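Local coordinates for Lmo0740 protein (Listeria monocytogenes, PDB 4RFA) that is probably a Crp-family transcription regulator, pairing a cyclic nucleotide-binding domain with a C-terminal winged helix-turn-helix domain expected to bind DNA, at residues E152-A157 / S184-Y189; P78-G83 / A133-R138; M156-L161 / S215-D220; G17-F22 / L115-I120; V163-E168 / N179-S184. All coordinates share one frame; numbering follows the deposited sequence.

Following the chain from its N terminus, contact 4 opens first: residues 17-22 pair with 115-120, so that the loop it closes encompasses the beta-roll strands. Contact 2 opens within that loop, at 78-83, and closes beyond it on helix 126-143, so the two cross. Both lie near the second subunit. The remaining contacts all come after these two in the chain and belong to the C-terminal domain. Contacts 1 and 3 start from overlapping parts of helix 150-165, one closing on helix 183-189 and the other on strand 218-220. Contact 5, from 163-168 to 179-184, nests inside both loops. A salt bridge joins contact 2 to contact 5, linking helix 126-143, which meets the second subunit, to the C-terminal domain.

Contact 1 of 5, residues E152-A157 / S184-Y189; sequences ERIYMA and SVLARY
Helices 150-165 and 183-189 draw nearest each other at Ala-157 and Tyr-189, whose CA atoms are 7.3 Å apart, a spacing consistent with the small alanine side chain. The methyl of Ala-157 points at the tyrosine and approaches the ring obliquely, with CB 3.5 Å from Tyr-189 CE2 and 3.6 Å from Tyr-189 CD2. The carbonyl oxygen of Ala-157 lies at the edge of the same ring, in its plane. Tyr-189 reaches this place because its CG is anti to the backbone N (chi1 178°), which swings the ring off its own short helix and alongside the neighbouring one. There its OH is hydrogen-bonded to Asn-160 ND2, further along helix 150-165, and this bond probably helps hold the phenol end. Phe-75 of the nucleotide-binding domain also meets the ring. About one turn back, Ile-154 and Leu-186 touch through their extremities, CD1 of the isoleucine lying 4.1 Å from CD2 of the leucine, and the two side chains cross at about a right angle. Ile-197 of helix 194-206 also packs on Ile-154. All four touching residues are buried and the contact is apolar. Helices 183-189 and 194-206 probably form the helix-turn-helix, and this packing seats its first helix on the leading helix of the domain, as in winged-helix regulators of the Crp family.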
# COMPACT_ATOMS: atom_id res chain seq x y z
N GLU A 152 -8.52 -4.93 19.46
CA GLU A 152 -7.29 -5.27 18.78
C GLU A 152 -6.82 -4.16 17.88
O GLU A 152 -5.64 -3.93 17.78
CB GLU A 152 -7.50 -6.53 17.96
CG GLU A 152 -7.78 -7.74 18.83
CD GLU A 152 -8.16 -8.91 17.97
OE1 GLU A 152 -9.09 -8.78 17.14
OE2 GLU A 152 -7.47 -9.93 18.08
N ARG A 153 -7.74 -3.49 17.20
CA ARG A 153 -7.35 -2.39 16.33
C ARG A 153 -6.71 -1.22 17.05
O ARG A 153 -5.77 -0.60 16.55
CB ARG A 153 -8.55 -1.90 15.55
CG ARG A 153 -9.03 -2.92 14.55
CD ARG A 153 -9.85 -2.37 13.42
NE ARG A 153 -11.06 -1.64 13.81
CZ ARG A 153 -12.27 -2.17 13.98
NH1 ARG A 153 -12.49 -3.49 13.88
NH2 ARG A 153 -13.29 -1.35 14.24
N ILE A 154 -7.20 -0.89 18.24
CA ILE A 154 -6.68 0.28 18.94
C ILE A 154 -5.24 0.07 19.39
O ILE A 154 -4.41 0.99 19.32
CB ILE A 154 -7.61 0.70 20.10
CG1 ILE A 154 -7.21 2.09 20.62
CG2 ILE A 154 -7.62 -0.30 21.24
CD1 ILE A 154 -8.18 2.62 21.64
N TYR A 155 -4.91 -1.13 19.84
CA TYR A 155 -3.50 -1.42 20.14
C TYR A 155 -2.64 -1.24 18.93
O TYR A 155 -1.57 -0.67 19.01
CB TYR A 155 -3.37 -2.88 20.62
CG TYR A 155 -3.49 -3.05 22.14
CD1 TYR A 155 -2.44 -2.68 22.96
CD2 TYR A 155 -4.62 -3.59 22.73
CE1 TYR A 155 -2.49 -2.84 24.34
CE2 TYR A 155 -4.67 -3.78 24.12
CZ TYR A 155 -3.60 -3.37 24.91
OH TYR A 155 -3.58 -3.50 26.27
N MSE A 156 -3.08 -1.81 17.80
CA MSE A 156 -2.30 -1.80 16.58
C MSE A 156 -2.20 -0.39 16.10
O MSE A 156 -1.14 -0.00 15.67
CB MSE A 156 -2.92 -2.63 15.43
CG MSE A 156 -2.85 -4.10 15.79
SE MSE A 156 -3.94 -5.18 14.51
CE MSE A 156 -2.68 -4.87 13.05
N ALA A 157 -3.30 0.37 16.13
CA ALA A 157 -3.22 1.79 15.77
C ALA A 157 -2.18 2.55 16.62
O ALA A 157 -1.35 3.30 16.11
CB ALA A 157 -4.59 2.44 15.91
N SER A 184 -11.38 11.68 18.92
CA SER A 184 -12.14 11.64 17.67
C SER A 184 -11.29 11.14 16.51
O SER A 184 -11.72 10.33 15.69
CB SER A 184 -12.68 13.06 17.34
OG SER A 184 -13.37 13.03 16.11
N VAL A 185 -10.04 11.60 16.45
CA VAL A 185 -9.16 11.18 15.38
C VAL A 185 -8.79 9.69 15.54
O VAL A 185 -8.87 8.91 14.57
CB VAL A 185 -7.94 12.08 15.32
CG1 VAL A 185 -6.88 11.52 14.40
CG2 VAL A 185 -8.36 13.52 14.90
N LEU A 186 -8.47 9.29 16.77
CA LEU A 186 -8.13 7.91 17.04
C LEU A 186 -9.26 7.03 16.62
O LEU A 186 -9.02 6.02 16.01
CB LEU A 186 -7.78 7.68 18.51
CG LEU A 186 -7.21 6.34 18.92
CD1 LEU A 186 -5.91 6.11 18.18
CD2 LEU A 186 -6.98 6.35 20.42
N ALA A 187 -10.49 7.42 16.94
CA ALA A 187 -11.64 6.65 16.55
C ALA A 187 -11.79 6.50 15.05
O ALA A 187 -12.20 5.43 14.54
CB ALA A 187 -12.90 7.23 17.11
N ARG A 188 -11.55 7.58 14.33
CA ARG A 188 -11.65 7.56 12.89
C ARG A 188 -10.58 6.66 12.30
O ARG A 188 -10.87 5.93 11.34
CB ARG A 188 -11.58 8.96 12.32
CG ARG A 188 -12.78 9.80 12.75
CD ARG A 188 -12.55 11.26 12.49
NE ARG A 188 -12.46 11.51 11.08
CZ ARG A 188 -11.86 12.57 10.59
NH1 ARG A 188 -11.32 13.47 11.42
NH2 ARG A 188 -11.81 12.73 9.29
N TYR A 189 -9.38 6.65 12.89
CA TYR A 189 -8.30 5.83 12.37
C TYR A 189 -8.52 4.36 12.70
O TYR A 189 -8.10 3.45 11.95
CB TYR A 189 -6.98 6.35 12.87
CG TYR A 189 -5.72 5.60 12.46
CD1 TYR A 189 -5.29 5.53 11.15
CD2 TYR A 189 -4.90 5.06 13.44
CE1 TYR A 189 -4.09 4.91 10.81
CE2 TYR A 189 -3.70 4.43 13.11
CZ TYR A 189 -3.31 4.35 11.79
OH TYR A 189 -2.15 3.68 11.57

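Contact 2 of 5, residues P78-G83 / A133-R138; sequences PYNVLG and ADVFAR
The amide of Asn-80 and the guanidinium of Arg-138 have nearly parallel planes, 16° apart, but are offset, the side chains meeting obliquely through Asn-80 OD1 and Arg-138 NH1. Arg-138 NH1 lies 3.3 Å from Asn-80 OD1, in a weak, bent hydrogen bond (128°). A water completes the link by accepting from both groups, 3.0 Å from Arg-138 NH1 and, more weakly, 2.8 Å from Asn-80 ND2. The stronger holds on the two polar groups come from beyond the pair: Leu-77 N donates to Asn-80 OD1, which helps fix the rotation of the amide, while Arg-138 NH2 donates to Phe-75 O and Arg-138 NE is salt-bridged to Glu-164. The arginine gets there through a chain bent at chi3 (56°), which turns the guanidinium back toward the loop. Asn-80 stands just before strand 81-82 at the edge of the beta roll of the cyclic nucleotide-binding domain, whereas Arg-138 belongs to helix 126-143, the long helix that pairs subunits in Crp-type dimers; here Phe-136 meets Phe-136 of the second subunit. Tyr-90 of that second subunit also packs on Arg-138. One turn before the arginine, Val-135 turns its CG2 methyl toward the nitrogen side of the asparagine amide, a loose contact 4.5 Å from Asn-80 ND2.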
# COMPACT_ATOMS: atom_id res chain seq x y z
N PRO A 78 5.76 13.90 7.28
CA PRO A 78 6.92 14.55 6.73
C PRO A 78 7.81 13.54 6.02
O PRO A 78 8.01 12.44 6.54
CB PRO A 78 7.62 15.16 7.98
CG PRO A 78 6.54 15.34 8.98
CD PRO A 78 5.66 14.11 8.74
N TYR A 79 8.26 13.89 4.82
CA TYR A 79 9.13 13.07 3.95
C TYR A 79 8.43 11.99 3.13
O TYR A 79 9.09 11.27 2.38
CB TYR A 79 10.32 12.49 4.72
CG TYR A 79 10.96 13.54 5.58
CD1 TYR A 79 11.49 14.69 4.99
CD2 TYR A 79 11.00 13.43 6.96
CE1 TYR A 79 12.05 15.70 5.75
CE2 TYR A 79 11.57 14.43 7.74
CZ TYR A 79 12.10 15.56 7.12
OH TYR A 79 12.67 16.58 7.85
N ASN A 80 7.10 11.90 3.23
CA ASN A 80 6.32 11.11 2.28
C ASN A 80 6.23 11.71 0.90
O ASN A 80 6.21 12.95 0.72
CB ASN A 80 4.87 10.90 2.78
CG ASN A 80 4.76 10.00 4.00
OD1 ASN A 80 3.72 9.92 4.62
ND2 ASN A 80 5.84 9.36 4.36
N VAL A 81 6.24 10.84 -0.10
CA VAL A 81 5.94 11.24 -1.48
C VAL A 81 4.43 11.13 -1.66
O VAL A 81 3.87 10.24 -1.09
CB VAL A 81 6.64 10.34 -2.51
CG1 VAL A 81 6.69 11.03 -3.85
CG2 VAL A 81 8.05 10.05 -2.09
N LEU A 82 3.80 12.02 -2.43
CA LEU A 82 2.34 12.01 -2.63
C LEU A 82 2.06 12.21 -4.10
O LEU A 82 2.91 12.71 -4.90
CB LEU A 82 1.60 13.14 -1.89
CG LEU A 82 0.98 13.05 -0.51
CD1 LEU A 82 0.39 14.37 -0.08
CD2 LEU A 82 -0.10 12.00 -0.40
N GLY A 83 0.86 11.79 -4.47
CA GLY A 83 0.40 11.92 -5.83
C GLY A 83 0.89 10.83 -6.76
O GLY A 83 0.82 11.00 -7.98
N ALA A 133 8.96 2.49 -0.58
CA ALA A 133 9.13 1.30 0.29
C ALA A 133 8.56 1.53 1.65
O ALA A 133 7.83 0.70 2.17
CB ALA A 133 10.61 0.95 0.40
N ASP A 134 8.81 2.70 2.24
CA ASP A 134 8.25 2.96 3.58
C ASP A 134 6.73 3.12 3.55
O ASP A 134 6.08 2.78 4.51
CB ASP A 134 8.89 4.20 4.21
CG ASP A 134 10.34 3.96 4.58
OD1 ASP A 134 10.74 2.79 4.71
OD2 ASP A 134 11.09 4.94 4.76
N VAL A 135 6.16 3.61 2.47
CA VAL A 135 4.69 3.76 2.44
C VAL A 135 4.07 2.37 2.32
O VAL A 135 3.09 2.08 3.01
CB VAL A 135 4.19 4.65 1.30
CG1 VAL A 135 2.66 4.65 1.25
CG2 VAL A 135 4.65 6.04 1.57
N PHE A 136 4.66 1.54 1.47
CA PHE A 136 4.29 0.12 1.40
C PHE A 136 4.30 -0.58 2.73
O PHE A 136 3.33 -1.27 3.08
CB PHE A 136 5.22 -0.63 0.49
CG PHE A 136 5.00 -0.33 -0.94
CD1 PHE A 136 3.80 0.16 -1.39
CD2 PHE A 136 6.00 -0.56 -1.84
CE1 PHE A 136 3.60 0.43 -2.73
CE2 PHE A 136 5.79 -0.31 -3.18
CZ PHE A 136 4.59 0.19 -3.63
N ALA A 137 5.39 -0.43 3.46
CA ALA A 137 5.50 -1.08 4.77
C ALA A 137 4.35 -0.60 5.65
O ALA A 137 3.73 -1.39 6.30
CB ALA A 137 6.84 -0.78 5.42
N ARG A 138 4.02 0.70 5.63
CA ARG A 138 2.92 1.18 6.46
C ARG A 138 1.55 0.66 5.99
O ARG A 138 0.68 0.35 6.78
CB ARG A 138 2.95 2.68 6.54
CG ARG A 138 4.20 3.22 7.23
CD ARG A 138 4.39 4.67 6.91
NE ARG A 138 3.14 5.36 7.32
CZ ARG A 138 2.60 6.38 6.68
NH1 ARG A 138 3.15 6.85 5.57
NH2 ARG A 138 1.47 6.89 7.12
O HOH W 1 6.11 6.66 5.16

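Contact 3 of 5, residues M156-L161 / S215-D220; sequences MALENL and SPYRID
Leu-158 projects from helix 150-165 onto Ile-219 and, obliquely, the Tyr-217 ring, packing against strand 218-220, an outer strand of the small sheet of the winged-helix domain. Its CB is 4.3 Å from Ile-219 CD1, while its CD2 methyl is 4.5 Å from Tyr-217 CD2. The CA atoms of Leu-158 and Ile-219 stand 8.0 Å apart, and side chains fill the space between them. Ile-219 does so with its longer branch: CG1 is anti to the carbonyl carbon (chi1 -66°) and carries CD1 toward the helix. Backbone hydrogen bonds with Ile-175 hold Ile-219 in the sheet. Leu-177, Leu-186 and Leu-204 also pack on the leucine, the last two from helices 183-189 and 194-206 of the probable helix-turn-helix, so it lies where helices and sheet come together. Tyr-217, just before the strand, has Leu-201 of helix 194-206 as another neighbour. A cis peptide bond precedes Pro-216, and Ser-215 CB rests 3.8 Å above one face of the Tyr-217 ring, offset to its rim. Nearest of all across the contact is a methyl against a helix carbonyl, with Ile-219 CD1 3.5 Å from Leu-158 O.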
# COMPACT_ATOMS: atom_id res chain seq x y z
N MSE A 156 -3.08 -1.81 17.80
CA MSE A 156 -2.30 -1.80 16.58
C MSE A 156 -2.20 -0.39 16.10
O MSE A 156 -1.14 -0.00 15.67
CB MSE A 156 -2.92 -2.63 15.43
CG MSE A 156 -2.85 -4.10 15.79
SE MSE A 156 -3.94 -5.18 14.51
CE MSE A 156 -2.68 -4.87 13.05
N ALA A 157 -3.30 0.37 16.13
CA ALA A 157 -3.22 1.79 15.77
C ALA A 157 -2.18 2.55 16.62
O ALA A 157 -1.35 3.30 16.11
CB ALA A 157 -4.59 2.44 15.91
N LEU A 158 -2.28 2.45 17.93
CA LEU A 158 -1.43 3.26 18.78
C LEU A 158 -0.00 2.86 18.61
O LEU A 158 0.90 3.70 18.69
CB LEU A 158 -1.84 3.10 20.24
CG LEU A 158 -3.09 3.88 20.60
CD1 LEU A 158 -3.58 3.48 21.97
CD2 LEU A 158 -2.87 5.39 20.51
N GLU A 159 0.23 1.58 18.29
CA GLU A 159 1.57 1.17 17.96
C GLU A 159 2.08 1.69 16.62
O GLU A 159 3.27 2.03 16.51
CB GLU A 159 1.74 -0.38 18.04
CG GLU A 159 2.94 -0.90 17.30
CD GLU A 159 3.01 -2.43 17.23
OE1 GLU A 159 2.88 -3.11 18.27
OE2 GLU A 159 3.24 -2.95 16.10
N ASN A 160 1.24 1.65 15.58
CA ASN A 160 1.59 2.14 14.27
C ASN A 160 1.93 3.63 14.41
O ASN A 160 2.90 4.14 13.83
CB ASN A 160 0.40 2.10 13.28
CG ASN A 160 -0.03 0.68 12.79
OD1 ASN A 160 0.68 -0.32 12.92
ND2 ASN A 160 -1.19 0.63 12.15
N LEU A 161 1.08 4.36 15.10
CA LEU A 161 1.36 5.81 15.28
C LEU A 161 2.64 6.07 16.10
O LEU A 161 3.40 6.98 15.81
CB LEU A 161 0.19 6.45 15.95
CG LEU A 161 -1.06 6.40 15.08
CD1 LEU A 161 -2.26 6.89 15.84
CD2 LEU A 161 -0.92 7.22 13.82
N SER A 215 -5.44 12.80 25.77
CA SER A 215 -4.40 13.19 24.81
C SER A 215 -3.63 14.44 25.24
O SER A 215 -4.16 15.31 25.93
CB SER A 215 -4.96 13.37 23.40
OG SER A 215 -6.12 14.16 23.42
N PRO A 216 -2.37 14.55 24.81
CA PRO A 216 -1.67 13.63 23.90
C PRO A 216 -1.37 12.28 24.52
O PRO A 216 -1.01 12.19 25.71
CB PRO A 216 -0.37 14.37 23.53
CG PRO A 216 -0.31 15.59 24.40
CD PRO A 216 -1.60 15.76 25.15
N TYR A 217 -1.52 11.22 23.74
CA TYR A 217 -1.38 9.88 24.26
C TYR A 217 0.08 9.57 24.55
O TYR A 217 0.97 9.84 23.73
CB TYR A 217 -1.97 8.88 23.27
CG TYR A 217 -3.44 9.14 23.09
CD1 TYR A 217 -4.29 9.08 24.18
CD2 TYR A 217 -3.97 9.54 21.88
CE1 TYR A 217 -5.63 9.35 24.06
CE2 TYR A 217 -5.34 9.81 21.75
CZ TYR A 217 -6.15 9.71 22.86
OH TYR A 217 -7.49 9.96 22.79
N ARG A 218 0.30 9.00 25.73
CA ARG A 218 1.61 8.60 26.19
C ARG A 218 1.58 7.09 26.36
O ARG A 218 0.75 6.56 27.08
CB ARG A 218 1.90 9.25 27.54
CG ARG A 218 1.98 10.76 27.48
CD ARG A 218 1.93 11.41 28.86
NE ARG A 218 2.30 12.82 28.76
CZ ARG A 218 3.53 13.33 28.93
NH1 ARG A 218 4.57 12.57 29.26
NH2 ARG A 218 3.71 14.64 28.79
N ILE A 219 2.48 6.41 25.67
CA ILE A 219 2.43 4.98 25.57
C ILE A 219 3.62 4.47 26.33
O ILE A 219 4.73 4.96 26.15
CB ILE A 219 2.53 4.51 24.10
CG1 ILE A 219 1.30 4.94 23.31
CG2 ILE A 219 2.65 2.99 24.03
CD1 ILE A 219 1.60 5.11 21.84
N ASP A 220 3.36 3.48 27.19
CA ASP A 220 4.41 2.89 28.02
C ASP A 220 5.44 2.25 27.14
O ASP A 220 5.17 1.23 26.49
CB ASP A 220 3.86 1.83 28.96
CG ASP A 220 4.78 1.57 30.11
OD1 ASP A 220 6.02 1.56 29.92
OD2 ASP A 220 4.23 1.40 31.22

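Contact 4 of 5, residues G17-F22 / L115-I120; sequences GYLKEF and LNILSI
Ile-117 is the bump of this contact, and the hollow it fills lies between Leu-19 and Phe-22, in the C-terminal part of segment 17-22. CG2 of the isoleucine bears mainly on the phenylalanine ring, which it meets obliquely, 3.4 Å from Phe-22 CE2 and 3.7 Å from Phe-22 CD2. The other branch, with CG1 between the backbone N and the carbonyl carbon (chi1 55°), brings CD1 mainly to Leu-19, where the two side chains cross at about a right angle. The fit there is tight, perhaps too tight to take literally, since Ile-117 CD1 and Leu-19 CD2 are modelled at 3.3 Å. Further along, at the more exposed margin, Ile-120 CG2 comes obliquely near the same ring, 4.3 Å from Phe-22 CZ. One face of the ring has Tyr-18 O 4.0 Å above it, toward the rim. Tyr-25 of helix 25-28 adds to the cover of Leu-19. The partner helix is irregular and kinked here, and its Ser-119 OG is hydrogen-bonded to Asn-116 O of the second subunit. Pairing an N-terminal helix with the helix that follows the last roll strand is characteristic of the cyclic nucleotide-binding domain, whose helices flank its beta roll.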
# COMPACT_ATOMS: atom_id res chain seq x y z
N GLY A 17 18.46 20.46 -2.13
CA GLY A 17 19.72 21.09 -2.50
C GLY A 17 20.26 20.61 -3.85
O GLY A 17 20.81 21.39 -4.60
N TYR A 18 20.12 19.32 -4.15
CA TYR A 18 20.51 18.82 -5.46
C TYR A 18 19.65 19.47 -6.55
O TYR A 18 20.18 19.89 -7.62
CB TYR A 18 20.40 17.30 -5.55
CG TYR A 18 21.73 16.58 -5.40
CD1 TYR A 18 22.73 16.75 -6.36
CD2 TYR A 18 21.97 15.72 -4.33
CE1 TYR A 18 23.95 16.08 -6.25
CE2 TYR A 18 23.19 15.05 -4.22
CZ TYR A 18 24.17 15.24 -5.18
OH TYR A 18 25.38 14.59 -5.10
N LEU A 19 18.36 19.59 -6.26
CA LEU A 19 17.40 20.12 -7.21
C LEU A 19 17.80 21.52 -7.66
O LEU A 19 17.76 21.82 -8.84
CB LEU A 19 15.96 20.07 -6.66
CG LEU A 19 15.41 18.66 -6.32
CD1 LEU A 19 13.90 18.61 -6.20
CD2 LEU A 19 15.85 17.64 -7.33
N LYS A 20 18.25 22.35 -6.71
CA LYS A 20 18.57 23.76 -6.96
C LYS A 20 19.76 24.01 -7.87
O LYS A 20 19.87 25.08 -8.45
CB LYS A 20 18.81 24.50 -5.64
CG LYS A 20 17.55 24.64 -4.78
CD LYS A 20 17.88 25.22 -3.40
CE LYS A 20 16.66 25.28 -2.47
NZ LYS A 20 16.90 26.14 -1.28
N GLU A 21 20.64 23.02 -8.00
CA GLU A 21 21.75 23.07 -8.96
C GLU A 21 21.30 23.21 -10.42
O GLU A 21 22.03 23.75 -11.22
CB GLU A 21 22.59 21.80 -8.91
CG GLU A 21 23.19 21.43 -7.57
CD GLU A 21 23.93 20.11 -7.63
OE1 GLU A 21 23.49 19.17 -8.34
OE2 GLU A 21 24.95 20.00 -6.93
N PHE A 22 20.13 22.68 -10.78
CA PHE A 22 19.71 22.66 -12.18
C PHE A 22 19.00 23.94 -12.59
O PHE A 22 18.12 24.40 -11.86
CB PHE A 22 18.85 21.43 -12.47
CG PHE A 22 19.52 20.16 -12.06
CD1 PHE A 22 20.89 19.97 -12.29
CD2 PHE A 22 18.81 19.15 -11.41
CE1 PHE A 22 21.53 18.80 -11.91
CE2 PHE A 22 19.44 17.97 -11.03
CZ PHE A 22 20.80 17.80 -11.28
N LEU A 115 11.91 12.63 -12.63
CA LEU A 115 12.24 11.34 -13.31
C LEU A 115 13.49 11.38 -14.18
O LEU A 115 13.98 10.32 -14.61
CB LEU A 115 11.06 10.83 -14.17
N ASN A 116 14.00 12.58 -14.46
CA ASN A 116 15.23 12.74 -15.24
C ASN A 116 16.48 12.86 -14.39
O ASN A 116 17.58 12.52 -14.84
CB ASN A 116 15.15 13.99 -16.13
CG ASN A 116 14.49 13.71 -17.45
OD1 ASN A 116 14.70 12.64 -18.04
ND2 ASN A 116 13.72 14.67 -17.95
N ILE A 117 16.34 13.34 -13.16
CA ILE A 117 17.51 13.69 -12.36
C ILE A 117 17.85 12.57 -11.40
O ILE A 117 18.68 12.73 -10.50
CB ILE A 117 17.33 15.03 -11.66
CG1 ILE A 117 16.06 15.05 -10.82
CG2 ILE A 117 17.20 16.13 -12.71
CD1 ILE A 117 15.65 16.43 -10.37
N LEU A 118 17.25 11.41 -11.62
CA LEU A 118 17.47 10.27 -10.77
C LEU A 118 18.84 9.68 -11.08
O LEU A 118 19.74 9.70 -10.23
CB LEU A 118 16.35 9.24 -10.97
CG LEU A 118 14.94 9.81 -10.71
CD1 LEU A 118 13.84 8.76 -10.77
CD2 LEU A 118 14.92 10.53 -9.37
N SER A 119 19.00 9.22 -12.32
CA SER A 119 20.25 8.65 -12.78
C SER A 119 21.39 9.59 -12.40
O SER A 119 22.39 9.17 -11.83
CB SER A 119 20.22 8.45 -14.30
OG SER A 119 18.89 8.23 -14.76
N ILE A 120 21.20 10.87 -12.70
CA ILE A 120 22.26 11.87 -12.58
C ILE A 120 22.79 12.04 -11.16
O ILE A 120 23.98 12.32 -10.96
CB ILE A 120 21.76 13.24 -13.09
CG1 ILE A 120 21.44 13.18 -14.59
CG2 ILE A 120 22.78 14.34 -12.81
CD1 ILE A 120 20.37 14.15 -15.04

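Contact 5 of 5, residues V163-E168 / N179-S184; sequences VEMGTE and NFINQS
Glu-164 OE2, next to the Met-165 that makes the contact, forms a salt bridge with Arg-138 NE and so ties helix 150-165 to helix 126-143. Met-165, present as selenomethionine, turns toward the 179-184 loop and meets two side chains with its selenium. One is Phe-180, which comes from the opposite direction: Met-165 SE lies 3.8 Å from Phe-180 CZ and 4.9 Å from the ring centroid, 57° off the ring normal. This is an oblique Met-aromatic contact near CZ of the ring, with the terminal methyl CE of Met-165 also near, 4.1 Å from Phe-180 CZ. The other is Ile-181, whose CD1 is 3.9 Å from Met-165 SE and whose CG1 is 4.0 Å from it. Phe-180 carries its CG between the backbone N and the carbonyl carbon (chi1 72°), a rotation that brings the ring round to the selenium. Phe-75 of the nucleotide-binding domain touches all three residues, and Tyr-57 meets Met-165 and the Phe-180 ring, so the cluster lies where the two domains abut. Just beyond it, Asn-182 is the N-cap of helix 183-189, its OD1 accepting from Val-185 N. The contact itself thus rests mainly on dispersion, with a heavy, polarisable atom standing where the sulfur of methionine would be, while polar bonds are made nearby by Glu-164 and Asn-182.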
# COMPACT_ATOMS: atom_id res chain seq x y z
N VAL A 163 5.27 4.28 16.18
CA VAL A 163 6.33 4.12 15.23
C VAL A 163 6.37 5.31 14.26
O VAL A 163 7.45 5.82 13.96
CB VAL A 163 6.19 2.80 14.46
CG1 VAL A 163 7.22 2.74 13.31
CG2 VAL A 163 6.38 1.62 15.40
N GLU A 164 5.24 5.76 13.76
CA GLU A 164 5.25 6.76 12.73
C GLU A 164 5.60 8.14 13.18
O GLU A 164 6.26 8.85 12.50
CB GLU A 164 3.89 6.85 12.09
CG GLU A 164 3.66 5.88 10.99
CD GLU A 164 2.22 5.83 10.58
OE1 GLU A 164 1.45 6.71 10.95
OE2 GLU A 164 1.87 4.90 9.87
N MSE A 165 5.12 8.51 14.34
CA MSE A 165 4.89 9.86 14.65
C MSE A 165 5.10 10.12 16.09
O MSE A 165 4.75 11.19 16.57
CB MSE A 165 3.41 9.76 14.54
CG MSE A 165 2.75 10.96 13.96
SE MSE A 165 0.86 10.73 14.21
CE MSE A 165 0.61 10.33 12.33
N GLY A 166 5.61 9.15 16.81
CA GLY A 166 5.73 9.31 18.24
C GLY A 166 7.06 9.88 18.62
O GLY A 166 8.04 9.70 17.93
N THR A 167 7.11 10.57 19.75
CA THR A 167 8.36 11.11 20.21
C THR A 167 8.71 10.71 21.64
O THR A 167 7.99 11.01 22.57
CB THR A 167 8.40 12.63 20.04
OG1 THR A 167 7.08 13.15 20.14
CG2 THR A 167 8.92 12.95 18.68
N GLU A 168 9.85 10.05 21.79
CA GLU A 168 10.26 9.39 23.03
C GLU A 168 10.59 10.35 24.19
O GLU A 168 11.18 11.41 23.98
CB GLU A 168 11.46 8.48 22.73
CG GLU A 168 11.70 7.40 23.78
CD GLU A 168 12.94 6.56 23.50
OE1 GLU A 168 14.01 7.14 23.22
OE2 GLU A 168 12.85 5.32 23.59
N ASN A 179 -0.29 16.10 19.30
CA ASN A 179 -1.45 16.70 19.88
C ASN A 179 -2.70 16.50 19.05
O ASN A 179 -3.79 16.37 19.61
CB ASN A 179 -1.19 18.19 20.00
CG ASN A 179 -2.07 18.84 21.02
OD1 ASN A 179 -2.89 19.71 20.70
ND2 ASN A 179 -1.92 18.43 22.27
N PHE A 180 -2.56 16.50 17.73
CA PHE A 180 -3.71 16.34 16.86
C PHE A 180 -4.37 14.93 16.92
O PHE A 180 -5.50 14.77 16.50
CB PHE A 180 -3.37 16.77 15.41
CG PHE A 180 -2.46 15.81 14.69
CD1 PHE A 180 -2.97 14.67 14.09
CD2 PHE A 180 -1.10 16.07 14.60
CE1 PHE A 180 -2.14 13.79 13.41
CE2 PHE A 180 -0.26 15.20 13.95
CZ PHE A 180 -0.78 14.04 13.36
N ILE A 181 -3.66 13.94 17.43
CA ILE A 181 -4.26 12.64 17.72
C ILE A 181 -5.04 12.70 19.05
O ILE A 181 -4.46 12.51 20.16
CB ILE A 181 -3.24 11.51 17.80
CG1 ILE A 181 -2.29 11.46 16.58
CG2 ILE A 181 -3.98 10.16 17.96
CD1 ILE A 181 -2.92 11.09 15.29
N ASN A 182 -6.32 13.02 18.92
CA ASN A 182 -7.26 13.00 20.03
C ASN A 182 -8.21 11.85 19.86
O ASN A 182 -8.11 11.01 18.91
CB ASN A 182 -8.06 14.32 20.14
CG ASN A 182 -8.76 14.71 18.84
OD1 ASN A 182 -9.01 13.90 17.97
ND2 ASN A 182 -9.11 15.96 18.73
N GLN A 183 -9.14 11.79 20.78
CA GLN A 183 -10.15 10.75 20.78
C GLN A 183 -10.93 10.58 19.49
O GLN A 183 -11.18 9.44 19.03
CB GLN A 183 -11.11 10.97 21.95
CG GLN A 183 -11.84 9.71 22.35
CD GLN A 183 -12.52 9.86 23.68
OE1 GLN A 183 -11.89 9.84 24.75
NE2 GLN A 183 -13.82 10.05 23.62
N SER A 184 -11.38 11.68 18.92
CA SER A 184 -12.14 11.64 17.67
C SER A 184 -11.29 11.14 16.51
O SER A 184 -11.72 10.33 15.69
CB SER A 184 -12.68 13.06 17.34
OG SER A 184 -13.37 13.03 16.11